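Local coordinates for guanine deaminase (Escherichia coli, PDB 6OHB), which catalyses the zinc-dependent hydrolytic deamination of guanine to xanthine and ammonia, at residues Glu217-Ala222 / Leu259-Gln264; Thr135-Val140 / Leu371-Leu376; Ser301-Tyr304 / Gly308-Asn311; Ile295-Thr300 / Lys345-Gln350; Asp150-Ala155 / Met163-Val168. All coordinates share one frame; numbering follows the deposited sequence.

In the fold
All five are buried contacts of the amidohydrolase domain, but they lie at different depths: contact 2 has its centre about 7 Å from the chain's centre, contact 1 about 23 Å. Contacts 2 and 5 touch through the paired strands 135-141 and 164-169, and Val140 packs on Leu152. Contacts 3 and 4 both use helix 299-304, touch each other directly and both reach the second subunit. Contacts 1, 2, 4 and 5 join their segments through apolar side chains without a cross-segment hydrogen bond. Contact 3 differs in being bridged by a water, in a turn that includes the partly exposed Gly308 and Leu309.

Contact 1 (Glu217-Ala222 / Leu259-Gln264); sequences EQMAMA and LDVYHQ
Met219 and Tyr262 meet between two helices on the outer layer of the TIM barrel that defines the amidohydrolase fold: helix 216-228, which follows strand 203-208, and helix 258-264, which comes after strand 233-238. The contact is small and wholly apolar, and one methyl group carries it. Met219 CE lies 3.7 Å from Tyr262 CD1, coming to the ring at a slant. The same methyl also lies near Val261, with Met219 CE 4.2 Å from Val261 CG1, so it touches two successive residues of the second helix. The methionine chain is bent at both chi2 (-68°) and chi3 (-61°), and CE is the atom that does the touching. Beyond the two segments, Tyr252 and Tyr265 also touch the Met219 side chain.

Polar interactions hold the partners from outside. The tyrosine ring leads inward from its helix, beside Phe210 and Leu238, residues that probably contact the substrate, as in related enzymes. Its hydroxyl is hydrogen-bonded to the carbonyl O of His237, a zinc ligand in this structure, and has weaker bonds to Ala211 N and Thr236 OG1. The ring that receives the methyl is thereby tied at its far end to the backbone of the metal site, a second-shell link between outer helix and barrel. Asp260 OD1 forms a salt bridge with Arg287 of helix 282-290; within the second helix, Gln264 NE2 donates a 3.0 Å hydrogen bond to Asp260 OD1, meeting it on the syn side but 29° out of the carboxylate plane.

Contact 2 (Thr135-Val140 / Leu371-Leu376); sequences TTTALV and LGLDDL
Leu139 turns its CG opposite the backbone N (chi1 166°), whereas Leu371 keeps CG beside its own N (chi1 -62°), and from these two settings the leucines bring one methyl each to the meeting of strand and loop. Leu139 CD2 meets Leu371 CD2 at 3.8 Å, the closest approach of the two segments. The side chains cross obliquely, so the touch is between branch ends and not along the length of either chain.

Two residues earlier in the strand, Thr137 repeats the theme from the same side of the sheet. Its CG2 methyl faces the loop and lies 4.1 Å from Leu373 CD1, with Leu371 CD1 a little farther, at 4.3 Å from Thr137 CG2. The hydroxyl of the threonine is used differently: OG1 is hydrogen-bonded to the carbonyl O of Arg162, so the residue has a polar branch satisfied beside an apolar one that packs. No hydrogen bond spans the segments.

Gly372 ends helix 365-370 in a Schellman motif with positive phi (68°). Leu371 and Leu373, on either side of it in sequence, both direct CB toward the strand.

In the TIM-barrel fold, strand 135-141 lies between strands 73-84 and 164-169, hydrogen-bonded to both. Leu139 also reaches Ile164 and His235, Leu371 touches Val79 and Thr81, and Leu373 packs on Ile164 and Trp233. The leucines after helix 365-370 therefore pack among side chains on the barrel's inside, contributed by strands 73-84, 135-141, 164-169 and 233-238.

Contact 3 (Ser301-Tyr304 / Gly308-Asn311); sequences SNLY and GLFN
Gly308 meets Asn302 through its carbonyl O, which lies 3.6 Å from Asn302 CB as the chain returns after helix 299-304. The backbone there has phi 139° and psi -166°, angles at which a CB would be jammed against the preceding carbonyl. The same Gly308 O also accepts a 3.1 Å hydrogen bond from a water, and this water is the centre of the contact.

Leu309 contributes an apolar touch. Its CB leads off from the helix, yet the branch end swings back, so that Leu309 CD2 comes within 4.2 Å of Leu303 CD2. Both leucines also pack on Val346 of helix 336-349 and on Leu349 of the second subunit, which places this side of the turn at the dimer interface.

Phe310 closes the water's bonding: its backbone N donates to the water at 2.9 Å, and Asn302 ND2 donates to it at 2.6 Å. The Phe310 ring leads away from the helix and meets the Phe297 ring, and the Phe310 carbonyl is hydrogen-bonded to Gln350 NE2. Asn311 then stands at the N-cap of helix 312-317, where OD1 makes a weak bond to Lys314 N.

The Asn302 amide is thus engaged at both ends, by the water at ND2 and by His276 ND1 at OD1, which should fix which way the amide is turned. The Asn302 side chain lies about 8 Å from the zinc, nearest atoms. Three hydrogen bonds hold the water here, two accepted and one donated, which implies that it serves as an integral part of this turn, joining parts of the backbone and side chain that do not bond directly.

Contact 4 (Ile295-Thr300 / Lys345-Gln350); sequences IAFCPT and KVLQLQ
The backbone N of Gln350 is approached by two carbonyls at the end of helix 336-349: Val346 O at 3.1 Å and, more weakly, Leu347 O at 2.9 Å. The side chains of these same two residues meet Phe297, at the end of strand 294-297. Val346 CG1 stands 4.1 Å from Phe297 CZ, and Leu347 CD1 is equally far, 4.1 Å, from Phe297 CE2. Both methyls come at the ring's edge, close to its plane, so the phenylalanine turns its rim to the helix. With CG anti to the backbone N (chi1 -178°), the ring extends toward that surface.

Here the outer face of a TIM-barrel strand packs on a helix of the surrounding layer: Phe297 leaves the sheet outward, beside Val322 and Met324 of the adjacent strand 321-324, and meets the helix on the barrel's outside, where Ala343 joins in. One face of the ring is taken by Pro299, whose CD is 3.8 Å above the plane, displaced toward the rim. Pro299 opens helix 299-304, just after the N-cap residue Cys298. Val346 divides its branches between the two residues, for while CG1 takes the ring edge, Val346 CG2 lies 4.0 Å from Pro299 CB.

Contact 5 (Asp150-Ala155 / Met163-Val168); sequences DALFEA and MIAGKV
Helix residues 150-155 lie over strand residues 164-166 with their nearest alpha carbons, those of Phe153 and Ala165, 7.8 Å apart, close enough for a small side chain on the strand to be met by large ones from the helix. Phe153 reaches down to the strand with the end of its ring: CZ comes within 3.6 Å of Ala165 CB, a slanted approach, and Ala165 O is 3.7 Å from Phe153 CZ. Nearer the plane of the same ring, at its edge, lies the carbonyl O of Met163, 4.2 Å from Phe153 CE1. The ring also stacks with that of Trp196. In Leu152, a chi1 of 177° swings CG opposite the backbone N, and Leu152 CD2 then touches Ala165 CB at 3.9 Å. The methionine sulfur fits against the same leucine, Met163 SD standing 4.0 Å from Leu152 CG. Ala165 CB is thus touched by both an aromatic ring and a leucine branch. Replacing Phe153 by an alanine would probably open a gap over Ala165 and deprive Trp196 of its stacking partner.

The pair belongs to the beta-alpha-beta crossover of strand 135-141, helix 146-158 and strand 164-169, a repeating unit of the TIM barrel. Leu152 also packs on Val140 of the first strand and on Tyr85, Met163 meets Ile127 and Leu130 of helix 116-132, and helix 182-196 also adjoins, with Leu192 and Arg195 touching Asp150.

Contact 1 (Glu217-Ala222 / Leu259-Gln264)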
# COMPACT_ATOMS: atom_id res chain seq x y z
N GLU A 217 34.35 -21.16 -6.97
CA GLU A 217 34.16 -22.60 -6.81
C GLU A 217 32.68 -22.95 -6.68
O GLU A 217 32.19 -23.89 -7.32
CB GLU A 217 34.93 -23.11 -5.59
CG GLU A 217 36.41 -23.32 -5.85
CD GLU A 217 37.14 -22.02 -6.14
OE1 GLU A 217 37.22 -21.17 -5.23
OE2 GLU A 217 37.62 -21.85 -7.28
N GLN A 218 31.95 -22.19 -5.86
CA GLN A 218 30.52 -22.45 -5.70
C GLN A 218 29.74 -22.14 -6.97
O GLN A 218 28.79 -22.85 -7.30
CB GLN A 218 29.97 -21.65 -4.52
CG GLN A 218 28.57 -22.05 -4.13
CD GLN A 218 28.14 -21.44 -2.82
OE1 GLN A 218 27.88 -20.24 -2.74
NE2 GLN A 218 28.05 -22.27 -1.78
N MET A 219 30.12 -21.08 -7.68
CA MET A 219 29.48 -20.79 -8.96
C MET A 219 29.69 -21.94 -9.94
O MET A 219 28.78 -22.32 -10.69
CB MET A 219 30.00 -19.48 -9.54
CG MET A 219 29.60 -18.23 -8.75
SD MET A 219 27.84 -17.79 -8.78
CE MET A 219 27.56 -17.51 -10.52
N ALA A 220 30.89 -22.54 -9.93
CA ALA A 220 31.15 -23.70 -10.77
C ALA A 220 30.29 -24.89 -10.34
O ALA A 220 29.80 -25.64 -11.19
CB ALA A 220 32.63 -24.07 -10.74
N MET A 221 30.10 -25.08 -9.03
CA MET A 221 29.23 -26.16 -8.57
C MET A 221 27.78 -25.95 -9.01
O MET A 221 27.09 -26.91 -9.39
CB MET A 221 29.32 -26.30 -7.05
CG MET A 221 30.65 -26.83 -6.54
SD MET A 221 31.15 -28.38 -7.30
CE MET A 221 31.57 -29.37 -5.87
N ALA A 222 27.30 -24.71 -8.97
CA ALA A 222 25.95 -24.43 -9.45
C ALA A 222 25.82 -24.70 -10.94
O ALA A 222 24.82 -25.27 -11.40
CB ALA A 222 25.57 -22.98 -9.14
N LEU A 259 25.37 -9.55 -14.83
CA LEU A 259 24.70 -10.66 -15.50
C LEU A 259 25.69 -11.58 -16.19
O LEU A 259 25.44 -12.79 -16.31
CB LEU A 259 23.68 -10.12 -16.52
CG LEU A 259 22.99 -11.15 -17.43
CD1 LEU A 259 22.22 -12.19 -16.62
CD2 LEU A 259 22.08 -10.47 -18.44
N ASP A 260 26.83 -11.05 -16.64
CA ASP A 260 27.79 -11.89 -17.34
C ASP A 260 28.46 -12.90 -16.42
O ASP A 260 28.91 -13.95 -16.89
CB ASP A 260 28.85 -11.04 -18.03
CG ASP A 260 29.74 -11.86 -18.94
OD1 ASP A 260 29.30 -12.20 -20.07
OD2 ASP A 260 30.88 -12.18 -18.53
N VAL A 261 28.51 -12.63 -15.11
CA VAL A 261 29.01 -13.64 -14.18
C VAL A 261 28.12 -14.88 -14.22
O VAL A 261 28.60 -16.01 -14.30
CB VAL A 261 29.11 -13.07 -12.76
CG1 VAL A 261 29.73 -14.10 -11.82
CG2 VAL A 261 29.90 -11.77 -12.76
N TYR A 262 26.80 -14.67 -14.17
CA TYR A 262 25.87 -15.79 -14.25
C TYR A 262 25.91 -16.45 -15.62
O TYR A 262 25.86 -17.68 -15.73
CB TYR A 262 24.45 -15.33 -13.94
CG TYR A 262 24.24 -14.77 -12.56
CD1 TYR A 262 24.65 -15.48 -11.43
CD2 TYR A 262 23.64 -13.54 -12.38
CE1 TYR A 262 24.46 -14.96 -10.16
CE2 TYR A 262 23.45 -13.01 -11.11
CZ TYR A 262 23.86 -13.73 -10.01
OH TYR A 262 23.66 -13.20 -8.76
N HIS A 263 26.04 -15.63 -16.67
CA HIS A 263 26.02 -16.15 -18.04
C HIS A 263 27.22 -17.04 -18.32
O HIS A 263 27.08 -18.10 -18.95
CB HIS A 263 25.96 -14.99 -19.03
CG HIS A 263 25.89 -15.41 -20.47
ND1 HIS A 263 24.80 -16.07 -21.00
CD2 HIS A 263 26.77 -15.26 -21.48
CE1 HIS A 263 25.02 -16.31 -22.28
NE2 HIS A 263 26.21 -15.83 -22.60
N GLN A 264 28.42 -16.62 -17.89
CA GLN A 264 29.62 -17.42 -18.16
C GLN A 264 29.59 -18.74 -17.41
O GLN A 264 30.19 -19.72 -17.86
CB GLN A 264 30.88 -16.63 -17.79
CG GLN A 264 31.16 -15.42 -18.68
CD GLN A 264 31.09 -15.73 -20.17
OE1 GLN A 264 31.60 -16.74 -20.64
NE2 GLN A 264 30.45 -14.84 -20.92

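Contact 2 (Thr135-Val140 / Leu371-Leu376)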
# COMPACT_ATOMS: atom_id res chain seq x y z
N THR A 135 -2.15 -17.01 -3.58
CA THR A 135 -0.96 -17.48 -4.27
C THR A 135 -0.95 -19.00 -4.26
O THR A 135 -0.87 -19.62 -3.20
CB THR A 135 0.30 -16.92 -3.59
OG1 THR A 135 0.33 -15.50 -3.73
CG2 THR A 135 1.55 -17.52 -4.20
N THR A 136 -1.02 -19.62 -5.45
CA THR A 136 -1.02 -21.07 -5.49
C THR A 136 0.27 -21.65 -6.03
O THR A 136 0.53 -22.84 -5.83
CB THR A 136 -2.19 -21.59 -6.35
OG1 THR A 136 -2.11 -21.04 -7.67
CG2 THR A 136 -3.53 -21.23 -5.73
N THR A 137 1.10 -20.82 -6.66
CA THR A 137 2.41 -21.25 -7.14
C THR A 137 3.41 -20.16 -6.82
O THR A 137 3.16 -18.98 -7.08
CB THR A 137 2.37 -21.51 -8.65
OG1 THR A 137 1.77 -22.79 -8.88
CG2 THR A 137 3.78 -21.48 -9.24
N ALA A 138 4.54 -20.56 -6.24
CA ALA A 138 5.58 -19.61 -5.88
C ALA A 138 6.94 -20.19 -6.21
O ALA A 138 7.16 -21.41 -6.15
CB ALA A 138 5.52 -19.24 -4.39
N LEU A 139 7.86 -19.31 -6.59
CA LEU A 139 9.27 -19.62 -6.70
C LEU A 139 9.92 -19.07 -5.43
O LEU A 139 9.92 -17.86 -5.20
CB LEU A 139 9.86 -19.00 -7.96
CG LEU A 139 11.38 -18.93 -8.08
CD1 LEU A 139 12.01 -20.32 -7.98
CD2 LEU A 139 11.77 -18.25 -9.39
N VAL A 140 10.42 -19.97 -4.58
CA VAL A 140 10.66 -19.68 -3.17
C VAL A 140 12.14 -19.83 -2.88
O VAL A 140 12.74 -20.88 -3.13
CB VAL A 140 9.85 -20.62 -2.26
CG1 VAL A 140 10.09 -20.26 -0.80
CG2 VAL A 140 8.37 -20.57 -2.60
N LEU A 371 7.85 -18.31 -15.32
CA LEU A 371 8.36 -19.51 -14.67
C LEU A 371 8.38 -20.72 -15.59
O LEU A 371 8.78 -21.81 -15.15
CB LEU A 371 7.55 -19.82 -13.41
CG LEU A 371 7.60 -18.72 -12.34
CD1 LEU A 371 6.94 -19.19 -11.04
CD2 LEU A 371 9.04 -18.27 -12.09
N GLY A 372 7.94 -20.57 -16.84
CA GLY A 372 7.87 -21.70 -17.75
C GLY A 372 6.84 -22.75 -17.39
O GLY A 372 7.04 -23.93 -17.68
N LEU A 373 5.73 -22.34 -16.76
CA LEU A 373 4.68 -23.26 -16.35
C LEU A 373 3.34 -22.94 -16.98
O LEU A 373 2.32 -23.48 -16.55
CB LEU A 373 4.53 -23.27 -14.83
CG LEU A 373 5.72 -23.70 -13.96
CD1 LEU A 373 5.42 -23.41 -12.49
CD2 LEU A 373 6.01 -25.18 -14.17
N ASP A 374 3.31 -22.04 -17.98
CA ASP A 374 2.05 -21.63 -18.60
C ASP A 374 1.35 -22.77 -19.34
O ASP A 374 0.17 -22.62 -19.69
CB ASP A 374 2.29 -20.46 -19.56
CG ASP A 374 3.35 -20.77 -20.60
OD1 ASP A 374 4.51 -21.03 -20.20
OD2 ASP A 374 3.02 -20.75 -21.81
N ASP A 375 2.03 -23.89 -19.60
CA ASP A 375 1.34 -25.04 -20.15
C ASP A 375 0.60 -25.85 -19.09
O ASP A 375 -0.23 -26.69 -19.44
CB ASP A 375 2.33 -25.97 -20.88
CG ASP A 375 2.92 -25.33 -22.12
OD1 ASP A 375 4.09 -25.63 -22.44
OD2 ASP A 375 2.21 -24.55 -22.79
N LEU A 376 0.88 -25.60 -17.81
CA LEU A 376 0.27 -26.34 -16.71
C LEU A 376 -0.75 -25.54 -15.92
O LEU A 376 -1.74 -26.11 -15.46
CB LEU A 376 1.35 -26.86 -15.76
CG LEU A 376 2.50 -27.61 -16.43
CD1 LEU A 376 3.44 -28.20 -15.40
CD2 LEU A 376 1.96 -28.69 -17.36

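Contact 3 (Ser301-Tyr304 / Gly308-Asn311)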
# COMPACT_ATOMS: atom_id res chain seq x y z
N SER A 301 9.58 -4.17 -2.24
CA SER A 301 10.92 -4.12 -1.67
C SER A 301 11.81 -3.12 -2.41
O SER A 301 12.66 -2.47 -1.79
CB SER A 301 11.56 -5.51 -1.66
OG SER A 301 12.22 -5.79 -2.87
N ASN A 302 11.61 -2.96 -3.73
CA ASN A 302 12.37 -1.94 -4.45
C ASN A 302 12.12 -0.55 -3.85
O ASN A 302 13.04 0.27 -3.78
CB ASN A 302 12.01 -1.93 -5.94
CG ASN A 302 12.48 -3.18 -6.67
OD1 ASN A 302 13.22 -4.01 -6.14
ND2 ASN A 302 12.06 -3.31 -7.92
N LEU A 303 10.89 -0.28 -3.42
CA LEU A 303 10.59 1.03 -2.87
C LEU A 303 11.05 1.16 -1.42
O LEU A 303 11.62 2.19 -1.04
CB LEU A 303 9.09 1.32 -2.98
CG LEU A 303 8.59 1.69 -4.38
CD1 LEU A 303 7.08 1.91 -4.36
CD2 LEU A 303 9.31 2.91 -4.90
N TYR A 304 10.83 0.12 -0.59
CA TYR A 304 11.23 0.21 0.82
C TYR A 304 12.73 0.40 0.97
O TYR A 304 13.18 1.11 1.88
CB TYR A 304 10.79 -1.05 1.58
CG TYR A 304 9.37 -1.03 2.10
CD1 TYR A 304 8.93 -0.03 2.95
CD2 TYR A 304 8.48 -2.04 1.75
CE1 TYR A 304 7.62 -0.02 3.43
CE2 TYR A 304 7.17 -2.04 2.23
CZ TYR A 304 6.75 -1.03 3.06
OH TYR A 304 5.46 -1.05 3.53
N GLY A 308 15.16 1.61 -6.59
CA GLY A 308 14.93 2.26 -7.86
C GLY A 308 13.66 1.74 -8.49
O GLY A 308 12.89 1.02 -7.87
N LEU A 309 13.48 2.04 -9.77
CA LEU A 309 12.24 1.73 -10.48
C LEU A 309 12.53 0.80 -11.65
O LEU A 309 13.28 1.17 -12.56
CB LEU A 309 11.57 3.02 -10.95
CG LEU A 309 11.63 4.21 -9.99
CD1 LEU A 309 10.99 5.44 -10.61
CD2 LEU A 309 10.97 3.86 -8.67
N PHE A 310 11.92 -0.38 -11.63
CA PHE A 310 12.14 -1.36 -12.69
C PHE A 310 11.49 -0.87 -13.98
O PHE A 310 10.34 -0.42 -13.97
CB PHE A 310 11.57 -2.72 -12.28
CG PHE A 310 11.56 -3.75 -13.39
CD1 PHE A 310 12.71 -4.43 -13.74
CD2 PHE A 310 10.38 -4.05 -14.06
CE1 PHE A 310 12.70 -5.38 -14.75
CE2 PHE A 310 10.36 -5.00 -15.07
CZ PHE A 310 11.52 -5.66 -15.41
N ASN A 311 12.23 -0.98 -15.08
CA ASN A 311 11.79 -0.46 -16.37
C ASN A 311 11.03 -1.55 -17.11
O ASN A 311 11.56 -2.26 -17.97
CB ASN A 311 13.00 0.04 -17.17
CG ASN A 311 12.61 0.90 -18.35
OD1 ASN A 311 11.43 1.13 -18.61
ND2 ASN A 311 13.61 1.39 -19.08
O HOH W 1 11.01 -1.17 -8.95

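Contact 4 (Ile295-Thr300 / Lys345-Gln350)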
# COMPACT_ATOMS: atom_id res chain seq x y z
N ILE A 295 12.63 -12.31 -15.50
CA ILE A 295 12.84 -11.29 -14.48
C ILE A 295 11.70 -11.38 -13.48
O ILE A 295 10.53 -11.52 -13.86
CB ILE A 295 12.89 -9.87 -15.10
CG1 ILE A 295 14.06 -9.75 -16.08
CG2 ILE A 295 12.97 -8.81 -14.01
CD1 ILE A 295 14.15 -8.39 -16.74
N ALA A 296 12.03 -11.29 -12.19
CA ALA A 296 11.04 -11.19 -11.12
C ALA A 296 10.95 -9.73 -10.67
O ALA A 296 11.85 -9.24 -9.97
CB ALA A 296 11.40 -12.10 -9.95
N PHE A 297 9.86 -9.07 -11.04
CA PHE A 297 9.58 -7.68 -10.69
C PHE A 297 9.00 -7.64 -9.28
O PHE A 297 7.95 -8.24 -9.02
CB PHE A 297 8.62 -7.11 -11.73
CG PHE A 297 8.25 -5.65 -11.54
CD1 PHE A 297 8.96 -4.81 -10.70
CD2 PHE A 297 7.16 -5.13 -12.23
CE1 PHE A 297 8.59 -3.48 -10.55
CE2 PHE A 297 6.78 -3.81 -12.08
CZ PHE A 297 7.50 -2.98 -11.24
N CYS A 298 9.68 -6.94 -8.36
CA CYS A 298 9.25 -6.82 -6.97
C CYS A 298 9.19 -5.35 -6.57
O CYS A 298 10.16 -4.82 -5.98
CB CYS A 298 10.21 -7.56 -6.02
SG CYS A 298 10.89 -9.12 -6.59
N PRO A 299 8.07 -4.67 -6.82
CA PRO A 299 8.04 -3.22 -6.57
C PRO A 299 8.11 -2.84 -5.10
O PRO A 299 8.74 -1.82 -4.76
CB PRO A 299 6.72 -2.78 -7.21
CG PRO A 299 5.88 -4.02 -7.24
CD PRO A 299 6.84 -5.15 -7.48
N THR A 300 7.51 -3.63 -4.20
CA THR A 300 7.40 -3.22 -2.80
C THR A 300 8.77 -3.12 -2.14
O THR A 300 9.10 -2.09 -1.52
CB THR A 300 6.51 -4.21 -2.05
OG1 THR A 300 5.21 -4.22 -2.64
CG2 THR A 300 6.37 -3.80 -0.58
N LYS A 345 2.22 2.12 -8.91
CA LYS A 345 2.83 3.39 -8.48
C LYS A 345 4.24 3.56 -9.07
O LYS A 345 4.60 4.65 -9.53
CB LYS A 345 2.86 3.50 -6.96
CG LYS A 345 1.49 3.62 -6.33
CD LYS A 345 1.58 3.57 -4.81
CE LYS A 345 0.55 2.64 -4.22
NZ LYS A 345 1.04 2.06 -2.94
N VAL A 346 5.04 2.49 -9.05
CA VAL A 346 6.39 2.56 -9.61
C VAL A 346 6.34 2.98 -11.08
O VAL A 346 7.09 3.87 -11.54
CB VAL A 346 7.10 1.20 -9.43
CG1 VAL A 346 8.21 1.02 -10.45
CG2 VAL A 346 7.62 1.05 -8.00
N LEU A 347 5.41 2.39 -11.84
CA LEU A 347 5.34 2.68 -13.26
C LEU A 347 4.77 4.07 -13.52
O LEU A 347 5.19 4.75 -14.47
CB LEU A 347 4.53 1.59 -13.96
CG LEU A 347 5.36 0.31 -13.81
CD1 LEU A 347 4.54 -0.95 -14.06
CD2 LEU A 347 6.60 0.37 -14.71
N GLN A 348 3.82 4.52 -12.69
CA GLN A 348 3.36 5.90 -12.80
C GLN A 348 4.51 6.87 -12.58
O GLN A 348 4.58 7.92 -13.23
CB GLN A 348 2.24 6.18 -11.79
CG GLN A 348 0.84 5.83 -12.26
CD GLN A 348 0.41 6.63 -13.48
OE1 GLN A 348 0.17 6.07 -14.55
NE2 GLN A 348 0.32 7.95 -13.33
N LEU A 349 5.42 6.53 -11.67
CA LEU A 349 6.60 7.37 -11.49
C LEU A 349 7.50 7.35 -12.71
O LEU A 349 8.20 8.34 -12.98
CB LEU A 349 7.39 6.92 -10.26
CG LEU A 349 6.86 7.37 -8.90
CD1 LEU A 349 7.73 6.77 -7.82
CD2 LEU A 349 6.82 8.89 -8.79
N GLN A 350 7.50 6.26 -13.48
CA GLN A 350 8.28 6.24 -14.71
C GLN A 350 7.51 6.71 -15.95
O GLN A 350 8.03 6.63 -17.06
CB GLN A 350 8.86 4.85 -14.97
CG GLN A 350 9.74 4.35 -13.86
CD GLN A 350 10.25 2.96 -14.12
OE1 GLN A 350 11.08 2.75 -15.01
NE2 GLN A 350 9.77 1.99 -13.35

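Contact 5 (Asp150-Ala155 / Met163-Val168)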
# COMPACT_ATOMS: atom_id res chain seq x y z
N ASP A 150 13.67 -29.06 3.34
CA ASP A 150 12.87 -30.27 3.55
C ASP A 150 11.54 -29.95 4.21
O ASP A 150 10.49 -30.46 3.80
CB ASP A 150 13.65 -31.28 4.38
CG ASP A 150 14.47 -32.22 3.53
OD1 ASP A 150 14.00 -32.59 2.43
OD2 ASP A 150 15.57 -32.61 3.97
N ALA A 151 11.56 -29.12 5.26
CA ALA A 151 10.32 -28.77 5.96
C ALA A 151 9.36 -28.03 5.03
O ALA A 151 8.15 -28.31 5.02
CB ALA A 151 10.64 -27.93 7.19
N LEU A 152 9.88 -27.08 4.26
CA LEU A 152 9.05 -26.33 3.32
C LEU A 152 8.43 -27.25 2.27
O LEU A 152 7.23 -27.15 1.97
CB LEU A 152 9.89 -25.24 2.65
CG LEU A 152 9.14 -24.43 1.59
CD1 LEU A 152 8.14 -23.50 2.26
CD2 LEU A 152 10.11 -23.65 0.72
N PHE A 153 9.24 -28.14 1.69
CA PHE A 153 8.74 -29.06 0.68
C PHE A 153 7.71 -30.02 1.27
O PHE A 153 6.74 -30.39 0.60
CB PHE A 153 9.90 -29.82 0.04
CG PHE A 153 10.44 -29.16 -1.20
CD1 PHE A 153 9.59 -28.69 -2.18
CD2 PHE A 153 11.80 -29.02 -1.38
CE1 PHE A 153 10.09 -28.09 -3.32
CE2 PHE A 153 12.31 -28.41 -2.52
CZ PHE A 153 11.45 -27.95 -3.49
N GLU A 154 7.91 -30.44 2.53
CA GLU A 154 6.92 -31.30 3.18
C GLU A 154 5.58 -30.59 3.29
O GLU A 154 4.53 -31.16 2.95
CB GLU A 154 7.40 -31.70 4.57
CG GLU A 154 8.43 -32.80 4.66
CD GLU A 154 8.54 -33.32 6.08
OE1 GLU A 154 9.48 -34.10 6.36
OE2 GLU A 154 7.69 -32.95 6.92
N ALA A 155 5.61 -29.34 3.75
CA ALA A 155 4.38 -28.56 3.87
C ALA A 155 3.70 -28.39 2.52
O ALA A 155 2.47 -28.54 2.40
CB ALA A 155 4.66 -27.21 4.51
N MET A 163 5.08 -25.86 -6.44
CA MET A 163 5.99 -24.87 -5.89
C MET A 163 7.40 -25.17 -6.37
O MET A 163 7.82 -26.32 -6.41
CB MET A 163 5.95 -24.88 -4.35
CG MET A 163 7.14 -24.21 -3.68
SD MET A 163 7.10 -24.33 -1.89
CE MET A 163 5.61 -23.39 -1.52
N ILE A 164 8.13 -24.11 -6.72
CA ILE A 164 9.55 -24.21 -7.04
C ILE A 164 10.32 -23.64 -5.86
O ILE A 164 10.07 -22.51 -5.43
CB ILE A 164 9.88 -23.46 -8.34
CG1 ILE A 164 8.81 -23.70 -9.39
CG2 ILE A 164 11.27 -23.86 -8.84
CD1 ILE A 164 9.03 -22.92 -10.67
N ALA A 165 11.27 -24.42 -5.34
CA ALA A 165 12.07 -24.00 -4.20
C ALA A 165 13.44 -24.64 -4.31
O ALA A 165 13.67 -25.54 -5.13
CB ALA A 165 11.38 -24.36 -2.88
N GLY A 166 14.36 -24.17 -3.48
CA GLY A 166 15.70 -24.71 -3.48
C GLY A 166 16.50 -24.18 -2.31
O GLY A 166 16.13 -23.18 -1.68
N LYS A 167 17.59 -24.88 -2.02
CA LYS A 167 18.50 -24.48 -0.95
C LYS A 167 19.38 -23.32 -1.39
O LYS A 167 19.88 -23.29 -2.51
CB LYS A 167 19.36 -25.67 -0.53
CG LYS A 167 20.42 -25.35 0.50
CD LYS A 167 21.50 -26.42 0.50
CE LYS A 167 22.85 -25.85 0.13
NZ LYS A 167 23.32 -24.84 1.11
N VAL A 168 19.57 -22.36 -0.48
CA VAL A 168 20.43 -21.22 -0.77
C VAL A 168 21.88 -21.68 -0.80
O VAL A 168 22.34 -22.42 0.09
CB VAL A 168 20.23 -20.11 0.27
CG1 VAL A 168 21.21 -18.97 0.02
CG2 VAL A 168 18.80 -19.61 0.25